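Malyl-CoA lyase/beta-methylmalyl-CoA lyase (Methylobacterium extorquens, PDB 5UGR) belongs to the HpcH/HpaI aldolase/citrate lyase family, has a TIM-barrel fold and binds a magnesium ion. Local coordinates at residues K132-A142 and R157-Y168; L143-I151 and A209-C217. All blocks are in the same frame, centred on the assembly; numbering follows the deposited sequence.

Contact 1: residues K132-A142 and R157-Y168. With MG (magnesium ion), chain B.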
loop_
_atom_site.group_PDB
_atom_site.type_symbol
_atom_site.label_atom_id
_atom_site.label_comp_id
_atom_site.label_asym_id
_atom_site.label_seq_id
_atom_site.Cartn_x
_atom_site.Cartn_y
_atom_site.Cartn_z
ATOM N N LYS A 132 -26.395 -18.569 0.485
ATOM C CA LYS A 132 -24.942 -18.323 0.381
ATOM C C LYS A 132 -24.324 -18.514 1.765
ATOM O O LYS A 132 -24.740 -17.885 2.758
ATOM C CB LYS A 132 -24.665 -16.908 -0.171
ATOM C CG LYS A 132 -25.035 -16.651 -1.689
ATOM C CD LYS A 132 -24.308 -15.417 -2.296
ATOM C CE LYS A 132 -23.564 -15.594 -3.668
ATOM N NZ LYS A 132 -22.010 -15.822 -3.755
ATOM N N ILE A 133 -23.285 -19.324 1.823
ATOM C CA ILE A 133 -22.555 -19.555 3.091
ATOM C C ILE A 133 -21.850 -18.267 3.539
ATOM O O ILE A 133 -21.288 -17.523 2.722
ATOM C CB ILE A 133 -21.546 -20.703 2.886
ATOM C CG1 ILE A 133 -22.282 -22.049 2.958
ATOM C CG2 ILE A 133 -20.337 -20.641 3.830
ATOM C CD1 ILE A 133 -21.442 -23.198 2.410
ATOM N N GLY A 134 -21.861 -18.026 4.848
ATOM C CA GLY A 134 -21.086 -16.934 5.443
ATOM C C GLY A 134 -19.810 -17.471 6.053
ATOM O O GLY A 134 -19.724 -18.639 6.379
ATOM N N PHE A 135 -18.883 -16.564 6.329
ATOM C CA PHE A 135 -17.622 -16.908 6.952
ATOM C C PHE A 135 -17.475 -16.279 8.350
ATOM O O PHE A 135 -17.833 -15.085 8.600
ATOM C CB PHE A 135 -16.420 -16.472 6.133
ATOM C CG PHE A 135 -16.228 -17.160 4.799
ATOM C CD1 PHE A 135 -16.771 -18.411 4.503
ATOM C CD2 PHE A 135 -15.383 -16.611 3.872
ATOM C CE1 PHE A 135 -16.492 -19.042 3.310
ATOM C CE2 PHE A 135 -15.093 -17.262 2.678
ATOM C CZ PHE A 135 -15.675 -18.493 2.391
ATOM N N GLU A 136 -16.849 -17.038 9.228
ATOM C CA GLU A 136 -16.291 -16.526 10.478
ATOM C C GLU A 136 -14.790 -16.851 10.389
ATOM O O GLU A 136 -14.393 -17.893 9.888
ATOM C CB GLU A 136 -16.897 -17.223 11.701
ATOM C CG GLU A 136 -16.354 -16.774 13.052
ATOM C CD GLU A 136 -17.097 -17.520 14.207
ATOM O OE1 GLU A 136 -18.366 -17.484 14.187
ATOM O OE2 GLU A 136 -16.382 -18.146 15.062
ATOM N N VAL A 137 -13.951 -15.932 10.875
ATOM C CA VAL A 137 -12.512 -16.166 10.943
ATOM C C VAL A 137 -12.046 -16.223 12.363
ATOM O O VAL A 137 -12.478 -15.455 13.208
ATOM C CB VAL A 137 -11.728 -15.129 10.135
ATOM C CG1 VAL A 137 -11.999 -15.232 8.654
ATOM C CG2 VAL A 137 -11.887 -13.804 10.669
ATOM N N LEU A 138 -11.139 -17.139 12.621
ATOM C CA LEU A 138 -10.433 -17.202 13.893
ATOM C C LEU A 138 -9.149 -16.392 13.823
ATOM O O LEU A 138 -8.292 -16.636 12.925
ATOM C CB LEU A 138 -10.113 -18.654 14.240
ATOM C CG LEU A 138 -10.977 -19.270 15.314
ATOM C CD1 LEU A 138 -11.064 -20.773 15.178
ATOM C CD2 LEU A 138 -10.515 -18.858 16.684
ATOM N N ILE A 139 -9.040 -15.417 14.728
ATOM C CA ILE A 139 -7.800 -14.657 14.950
ATOM C C ILE A 139 -7.193 -15.311 16.185
ATOM O O ILE A 139 -7.651 -15.097 17.339
ATOM C CB ILE A 139 -8.098 -13.164 15.114
ATOM C CG1 ILE A 139 -8.861 -12.605 13.918
ATOM C CG2 ILE A 139 -6.787 -12.407 15.361
ATOM C CD1 ILE A 139 -8.153 -12.649 12.622
ATOM N N GLU A 140 -6.210 -16.178 15.933
ATOM C CA GLU A 140 -5.688 -17.089 16.970
ATOM C C GLU A 140 -4.178 -17.247 16.832
ATOM O O GLU A 140 -3.615 -18.191 17.369
ATOM C CB GLU A 140 -6.389 -18.441 16.927
ATOM C CG GLU A 140 -6.200 -19.226 15.631
ATOM C CD GLU A 140 -6.836 -20.611 15.642
ATOM O OE1 GLU A 140 -6.544 -21.327 16.625
ATOM O OE2 GLU A 140 -7.559 -20.935 14.688
ATOM N N THR A 141 -3.554 -16.301 16.111
ATOM C CA THR A 141 -2.116 -16.307 15.952
ATOM C C THR A 141 -1.656 -14.853 15.965
ATOM O O THR A 141 -2.459 -13.917 15.688
ATOM C CB THR A 141 -1.667 -16.927 14.602
ATOM O OG1 THR A 141 -2.181 -16.139 13.515
ATOM C CG2 THR A 141 -2.099 -18.369 14.459
ATOM N N ALA A 142 -0.381 -14.636 16.279
ATOM C CA ALA A 142 0.184 -13.284 16.162
ATOM C C ALA A 142 0.152 -12.755 14.760
ATOM O O ALA A 142 -0.105 -11.571 14.549
ATOM C CB ALA A 142 1.599 -13.296 16.695
ATOM N N ARG A 157 -18.512 -12.424 2.162
ATOM C CA ARG A 157 -19.072 -13.437 3.049
ATOM C C ARG A 157 -18.753 -13.272 4.484
ATOM O O ARG A 157 -19.367 -13.923 5.323
ATOM C CB ARG A 157 -18.653 -14.846 2.646
ATOM C CG ARG A 157 -18.981 -15.280 1.231
ATOM C CD ARG A 157 -18.486 -16.692 0.969
ATOM N NE ARG A 157 -18.712 -17.128 -0.378
ATOM C CZ ARG A 157 -19.796 -17.765 -0.823
ATOM N NH1 ARG A 157 -20.787 -18.103 -0.006
ATOM N NH2 ARG A 157 -19.851 -18.087 -2.110
ATOM N N LEU A 158 -17.724 -12.465 4.803
ATOM C CA LEU A 158 -17.252 -12.402 6.163
ATOM C C LEU A 158 -18.263 -11.705 7.059
ATOM O O LEU A 158 -18.746 -10.606 6.754
ATOM C CB LEU A 158 -15.887 -11.685 6.223
ATOM C CG LEU A 158 -15.158 -11.715 7.563
ATOM C CD1 LEU A 158 -14.923 -13.135 8.028
ATOM C CD2 LEU A 158 -13.807 -10.990 7.412
ATOM N N GLU A 159 -18.589 -12.370 8.161
ATOM C CA GLU A 159 -19.551 -11.907 9.146
ATOM C C GLU A 159 -19.046 -11.680 10.556
ATOM O O GLU A 159 -19.674 -10.905 11.298
ATOM C CB GLU A 159 -20.733 -12.880 9.290
ATOM C CG GLU A 159 -21.443 -13.206 8.002
ATOM C CD GLU A 159 -22.648 -14.137 8.215
ATOM O OE1 GLU A 159 -23.046 -14.784 7.204
ATOM O OE2 GLU A 159 -23.151 -14.205 9.371
ATOM N N ALA A 160 -17.942 -12.311 10.947
ATOM C CA ALA A 160 -17.594 -12.406 12.378
ATOM C C ALA A 160 -16.138 -12.815 12.513
ATOM O O ALA A 160 -15.594 -13.488 11.629
ATOM C CB ALA A 160 -18.475 -13.449 13.045
ATOM N N MET A 161 -15.539 -12.424 13.641
ATOM C CA MET A 161 -14.198 -12.879 14.012
ATOM C C MET A 161 -14.267 -13.396 15.444
ATOM O O MET A 161 -14.889 -12.739 16.303
ATOM C CB MET A 161 -13.147 -11.750 13.937
ATOM C CG MET A 161 -13.222 -10.843 12.725
ATOM S SD MET A 161 -11.910 -9.575 12.638
ATOM C CE MET A 161 -11.217 -10.214 11.137
ATOM N N SER A 162 -13.620 -14.559 15.666
ATOM C CA SER A 162 -13.471 -15.081 17.009
ATOM C C SER A 162 -12.023 -14.930 17.471
ATOM O O SER A 162 -11.116 -15.229 16.698
ATOM C CB SER A 162 -13.828 -16.561 17.082
ATOM O OG SER A 162 -15.242 -16.800 17.046
ATOM N N PHE A 163 -11.853 -14.494 18.747
ATOM C CA PHE A 163 -10.544 -14.405 19.381
ATOM C C PHE A 163 -10.203 -15.738 19.991
ATOM O O PHE A 163 -10.723 -16.113 21.045
ATOM C CB PHE A 163 -10.519 -13.280 20.367
ATOM C CG PHE A 163 -9.273 -13.215 21.164
ATOM C CD1 PHE A 163 -8.052 -13.210 20.525
ATOM C CD2 PHE A 163 -9.314 -13.266 22.572
ATOM C CE1 PHE A 163 -6.875 -13.203 21.284
ATOM C CE2 PHE A 163 -8.135 -13.224 23.318
ATOM C CZ PHE A 163 -6.939 -13.227 22.676
ATOM N N GLY A 164 -9.278 -16.461 19.335
ATOM C CA GLY A 164 -8.843 -17.775 19.818
ATOM C C GLY A 164 -7.771 -17.643 20.863
ATOM O O GLY A 164 -6.570 -17.776 20.571
ATOM N N VAL A 165 -8.185 -17.386 22.093
ATOM C CA VAL A 165 -7.255 -16.997 23.161
ATOM C C VAL A 165 -6.147 -18.004 23.441
ATOM O O VAL A 165 -5.012 -17.605 23.698
ATOM C CB VAL A 165 -8.026 -16.566 24.441
ATOM C CG1 VAL A 165 -8.790 -17.745 25.034
ATOM C CG2 VAL A 165 -7.063 -15.938 25.459
ATOM N N ALA A 166 -6.463 -19.293 23.448
ATOM C CA ALA A 166 -5.418 -20.266 23.817
ATOM C C ALA A 166 -4.366 -20.432 22.736
ATOM O O ALA A 166 -3.120 -20.470 22.990
ATOM C CB ALA A 166 -6.045 -21.612 24.167
ATOM N N ASP A 167 -4.837 -20.485 21.489
ATOM C CA ASP A 167 -3.903 -20.553 20.354
ATOM C C ASP A 167 -3.137 -19.250 20.153
ATOM O O ASP A 167 -1.943 -19.258 19.779
ATOM C CB ASP A 167 -4.525 -21.172 19.100
ATOM C CG ASP A 167 -4.678 -22.697 19.233
ATOM O OD1 ASP A 167 -3.980 -23.300 20.062
ATOM O OD2 ASP A 167 -5.430 -23.280 18.439
ATOM N N TYR A 168 -3.796 -18.129 20.469
ATOM C CA TYR A 168 -3.095 -16.862 20.438
ATOM C C TYR A 168 -1.981 -16.819 21.490
ATOM O O TYR A 168 -0.850 -16.378 21.203
ATOM C CB TYR A 168 -4.067 -15.699 20.637
ATOM C CG TYR A 168 -3.436 -14.355 20.747
ATOM C CD1 TYR A 168 -3.077 -13.655 19.623
ATOM C CD2 TYR A 168 -3.201 -13.783 21.979
ATOM C CE1 TYR A 168 -2.518 -12.395 19.710
ATOM C CE2 TYR A 168 -2.615 -12.510 22.090
ATOM C CZ TYR A 168 -2.274 -11.829 20.951
ATOM O OH TYR A 168 -1.731 -10.570 21.015
HETATM MG MG MG B . -6.972 -23.224 17.145
HETATM O O HOH W 1 -22.434 -18.350 -4.288
HETATM O O HOH W 2 -8.466 -23.282 15.733
HETATM O O HOH W 3 -8.338 -22.549 18.550
HETATM O O HOH W 4 -5.665 -24.091 15.713
#
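Glu140 and Asp167 meet at the magnesium site of this TIM barrel, at the C-terminal ends of strands 134-139 and 158-163, Glu140 directly after strand 134-139 and Asp167 in the first turn of helix 165-172. Glu140 OE1 and Asp167 OD2 each sit 2.0 Å from the magnesium ion; Asp45 and three waters complete its shell. The two carboxylates run side by side, pointing the same way, with planes 18° apart. Their oxygens lie close because the cation bridges them. Glu140 CG stands between its backbone N and carbonyl carbon (chi1 62°), and the chain then extends to the metal. The other oxygen, OE2, accepts bonds from a metal-bound water and from Lys106 N.

Parallel pairing carries the ligands: Val137 N donates to Ala160 O and Ser162 N to Val137 O, while Gly164 N reaches Ile139 O at 2.9 Å. Inside the barrel, Ser162 OG donates to Glu136 OE2 at 2.7 Å, meeting it from above the carboxylate plane. On the other face, Val137 CG2 packs against Met161 CE in the Met161 conformer given. At the N-terminal end, the extended Arg157 chain lays its CD over one face of the Phe135 ring, 3.8 Å from the centroid, a CH-pi contact. Beyond it, NH1 donates to an in-plane lone pair of Ile133 O at 2.8 Å. Lys132 NZ comes close to Arg157 NH2, a like-charge approach probably eased by Glu124 and Asp117, which both pair with the guanidinium.

Strand 101-104 flanks strand 134-139 through backbone bonds, helix 110-127 covers Phe135 and Val137, helix 207-220 covers Met161 and Phe163, and Arg301 of the second subunit forms a salt bridge with Asp167 OD1.

Contact 2: residues L143-I151 and A209-C217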
loop_
_atom_site.group_PDB
_atom_site.type_symbol
_atom_site.label_atom_id
_atom_site.label_comp_id
_atom_site.label_asym_id
_atom_site.label_seq_id
_atom_site.Cartn_x
_atom_site.Cartn_y
_atom_site.Cartn_z
ATOM N N LEU A 143 0.331 -13.602 13.777
ATOM C CA LEU A 143 0.226 -13.184 12.367
ATOM C C LEU A 143 -1.131 -12.638 12.041
ATOM O O LEU A 143 -1.244 -11.553 11.413
ATOM C CB LEU A 143 0.587 -14.324 11.390
ATOM C CG LEU A 143 0.663 -14.003 9.872
ATOM C CD1 LEU A 143 1.711 -12.956 9.545
ATOM C CD2 LEU A 143 0.857 -15.283 9.081
ATOM N N GLY A 144 -2.182 -13.369 12.413
ATOM C CA GLY A 144 -3.517 -12.866 12.164
ATOM C C GLY A 144 -3.795 -11.556 12.900
ATOM O O GLY A 144 -4.419 -10.632 12.351
ATOM N N MET A 145 -3.343 -11.466 14.163
ATOM C CA MET A 145 -3.539 -10.228 14.906
ATOM C C MET A 145 -2.838 -9.057 14.231
ATOM O O MET A 145 -3.356 -7.936 14.216
ATOM C CB MET A 145 -3.052 -10.408 16.341
ATOM C CG MET A 145 -3.376 -9.261 17.245
ATOM S SD MET A 145 -5.146 -8.900 17.480
ATOM C CE MET A 145 -5.674 -10.359 18.360
ATOM N N ALA A 146 -1.642 -9.289 13.702
ATOM C CA ALA A 146 -0.888 -8.233 13.001
ATOM C C ALA A 146 -1.524 -7.744 11.690
ATOM O O ALA A 146 -1.211 -6.650 11.205
ATOM C CB ALA A 146 0.508 -8.736 12.728
ATOM N N ASN A 147 -2.468 -8.545 11.133
ATOM C CA ASN A 147 -3.134 -8.269 9.895
ATOM C C ASN A 147 -4.654 -8.169 10.059
ATOM O O ASN A 147 -5.386 -8.213 9.066
ATOM C CB ASN A 147 -2.758 -9.322 8.844
ATOM C CG ASN A 147 -1.305 -9.220 8.470
ATOM O OD1 ASN A 147 -0.918 -8.269 7.794
ATOM N ND2 ASN A 147 -0.523 -10.138 8.892
ATOM N N VAL A 148 -5.131 -7.969 11.299
ATOM C CA VAL A 148 -6.561 -8.148 11.542
ATOM C C VAL A 148 -7.435 -7.142 10.816
ATOM O O VAL A 148 -8.536 -7.483 10.358
ATOM C CB VAL A 148 -6.852 -8.189 13.059
ATOM C CG1 VAL A 148 -6.550 -6.893 13.782
ATOM C CG2 VAL A 148 -8.248 -8.721 13.352
ATOM N N GLU A 149 -6.958 -5.902 10.671
ATOM C CA GLU A 149 -7.743 -4.889 10.011
ATOM C C GLU A 149 -7.930 -5.208 8.535
ATOM O O GLU A 149 -9.017 -5.038 7.977
ATOM C CB GLU A 149 -7.097 -3.510 10.177
ATOM C CG GLU A 149 -6.948 -3.063 11.618
ATOM C CD GLU A 149 -5.692 -3.550 12.341
ATOM O OE1 GLU A 149 -4.733 -4.283 11.761
ATOM O OE2 GLU A 149 -5.695 -3.168 13.562
ATOM N N ALA A 150 -6.859 -5.673 7.884
ATOM C CA ALA A 150 -6.942 -6.129 6.511
ATOM C C ALA A 150 -7.793 -7.369 6.327
ATOM O O ALA A 150 -8.570 -7.477 5.343
ATOM C CB ALA A 150 -5.519 -6.354 5.927
ATOM N N ILE A 151 -7.699 -8.279 7.270
ATOM C CA ILE A 151 -8.556 -9.487 7.183
ATOM C C ILE A 151 -10.023 -9.101 7.245
ATOM O O ILE A 151 -10.872 -9.722 6.610
ATOM C CB ILE A 151 -8.158 -10.496 8.301
ATOM C CG1 ILE A 151 -6.748 -11.072 8.029
ATOM C CG2 ILE A 151 -9.183 -11.610 8.439
ATOM C CD1 ILE A 151 -6.096 -11.717 9.239
ATOM N N ALA A 209 -5.260 -7.639 22.515
ATOM C CA ALA A 209 -5.809 -8.508 21.499
ATOM C C ALA A 209 -7.299 -8.303 21.283
ATOM O O ALA A 209 -7.784 -8.160 20.147
ATOM C CB ALA A 209 -5.531 -9.962 21.849
ATOM N N GLN A 210 -8.039 -8.305 22.398
ATOM C CA GLN A 210 -9.503 -8.140 22.301
ATOM C C GLN A 210 -9.919 -6.794 21.721
ATOM O O GLN A 210 -10.785 -6.718 20.876
ATOM C CB GLN A 210 -10.145 -8.345 23.679
ATOM C CG GLN A 210 -10.155 -9.837 24.085
ATOM C CD GLN A 210 -10.800 -10.045 25.436
ATOM O OE1 GLN A 210 -10.691 -9.220 26.325
ATOM N NE2 GLN A 210 -11.478 -11.157 25.600
ATOM N N ASN A 211 -9.252 -5.725 22.168
ATOM C CA ASN A 211 -9.594 -4.409 21.686
ATOM C C ASN A 211 -9.212 -4.268 20.219
ATOM O O ASN A 211 -9.942 -3.667 19.439
ATOM C CB ASN A 211 -8.949 -3.300 22.498
ATOM C CG ASN A 211 -9.722 -2.954 23.799
ATOM O OD1 ASN A 211 -10.575 -2.053 23.819
ATOM N ND2 ASN A 211 -9.435 -3.677 24.866
ATOM N N ARG A 212 -8.041 -4.752 19.822
ATOM C CA ARG A 212 -7.670 -4.603 18.404
ATOM C C ARG A 212 -8.608 -5.354 17.508
ATOM O O ARG A 212 -9.020 -4.818 16.464
ATOM C CB ARG A 212 -6.227 -5.009 18.156
ATOM C CG ARG A 212 -5.760 -4.605 16.751
ATOM C CD ARG A 212 -4.267 -4.869 16.589
ATOM N NE ARG A 212 -3.904 -4.680 15.199
ATOM C CZ ARG A 212 -2.717 -4.917 14.703
ATOM N NH1 ARG A 212 -1.725 -5.383 15.488
ATOM N NH2 ARG A 212 -2.563 -4.802 13.391
ATOM N N MET A 213 -8.952 -6.578 17.896
ATOM C CA MET A 213 -9.925 -7.315 17.081
ATOM C C MET A 213 -11.301 -6.680 17.067
ATOM O O MET A 213 -11.928 -6.600 15.995
ATOM C CB MET A 213 -10.021 -8.778 17.546
ATOM C CG MET A 213 -10.708 -9.698 16.547
ATOM S SD MET A 213 -11.171 -11.307 17.180
ATOM C CE MET A 213 -12.689 -10.842 18.002
ATOM N N LEU A 214 -11.728 -6.186 18.223
ATOM C CA LEU A 214 -12.994 -5.453 18.322
ATOM C C LEU A 214 -13.052 -4.276 17.351
ATOM O O LEU A 214 -14.045 -4.080 16.637
ATOM C CB LEU A 214 -13.198 -4.969 19.741
ATOM C CG LEU A 214 -14.387 -4.008 19.988
ATOM C CD1 LEU A 214 -15.640 -4.779 20.169
ATOM C CD2 LEU A 214 -14.098 -3.069 21.094
ATOM N N VAL A 215 -12.004 -3.454 17.350
ATOM C CA VAL A 215 -11.970 -2.274 16.486
ATOM C C VAL A 215 -12.056 -2.705 15.012
ATOM O O VAL A 215 -12.830 -2.101 14.222
ATOM C CB VAL A 215 -10.758 -1.373 16.797
ATOM C CG1 VAL A 215 -10.515 -0.350 15.650
ATOM C CG2 VAL A 215 -10.958 -0.709 18.139
ATOM N N ALA A 216 -11.345 -3.759 14.633
ATOM C CA ALA A 216 -11.416 -4.210 13.250
ATOM C C ALA A 216 -12.855 -4.617 12.917
ATOM O O ALA A 216 -13.380 -4.330 11.828
ATOM C CB ALA A 216 -10.458 -5.373 13.030
ATOM N N CYS A 217 -13.460 -5.413 13.788
ATOM C CA CYS A 217 -14.844 -5.842 13.556
ATOM C C CYS A 217 -15.825 -4.706 13.456
ATOM O O CYS A 217 -16.655 -4.647 12.536
ATOM C CB CYS A 217 -15.289 -6.779 14.706
ATOM S SG CYS A 217 -14.552 -8.441 14.619
HETATM O O HOH W 5 -7.857 -2.523 15.116
#
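Arg212 holds CG opposite its backbone N (chi1 -169°) and stays extended out to NE, whereas Glu149 folds at chi2 (85°); the extended chain and the bent one cross at about a right angle. Between them forms a side-on, two-nitrogen salt bridge. Arg212 NH2 donates to the syn lone pair of Glu149 OE1 at 2.8 Å, with an N-H...O angle of 173°, and Arg212 NE reaches Glu149 OE2 at 2.9 Å, also on the syn side. In the conformers given, both acceptors lie close to the guanidinium plane, and the two groups are nearly coplanar, which would limit its rotation; both residues also have a second conformer.

One guanidinium face is covered by Met145 O, which stands over its centre, 3.1 Å from Arg212 CZ. This oxygen lies above the flat group and forms no hydrogen bond with its nitrogens. Ala146 O takes a weak bond from NH2. Arg212 thus acts as a knob in a hole made by Met145, Ala146, Val148 and Glu149. In the TIM barrel this joins the two short helices that follow strand 134-139 to helix 207-220, within the layer outside the strands.

Apolar contacts flank the ion pair. Met145 CE lies 3.5 Å from Ala209 CB. Val148 uses both branches: CG1 packs against the Arg212 chain, while CG2 meets Ala216 CB at 4.0 Å and also touches Met213 CG. A water donates both to Glu149 OE2 and to Arg212 O, tying the carboxylate to the backbone of helix 207-220.

Neighbouring subunits approach the same region: Val215 of the second subunit packs on Met145 and Arg212, and Phe208 of the third packs on Arg212 and Asn211.

Contacts 1 and 2 have centres about 10 Å apart and alternate along the chain: 132-142 runs directly into 143-151, 157-168 follows, and 209-217 comes last. Contact 1 pairs adjacent strands of the eight-stranded barrel, whereas contact 2 lies in the surrounding helical layer. The two meet where Phe163 CE1 approaches Ala209 CB (3.6 Å) and, in the conformer given, where Met161 packs against Cys217. Helices 142-146 and 148-151 lie on the path from strand 134-139 to strand 158-163, so contact 2 joins this crossover to helix 207-220. Both contacts touch the second subunit, placing the metal-bearing strand ends and their helical cover near an assembly interface.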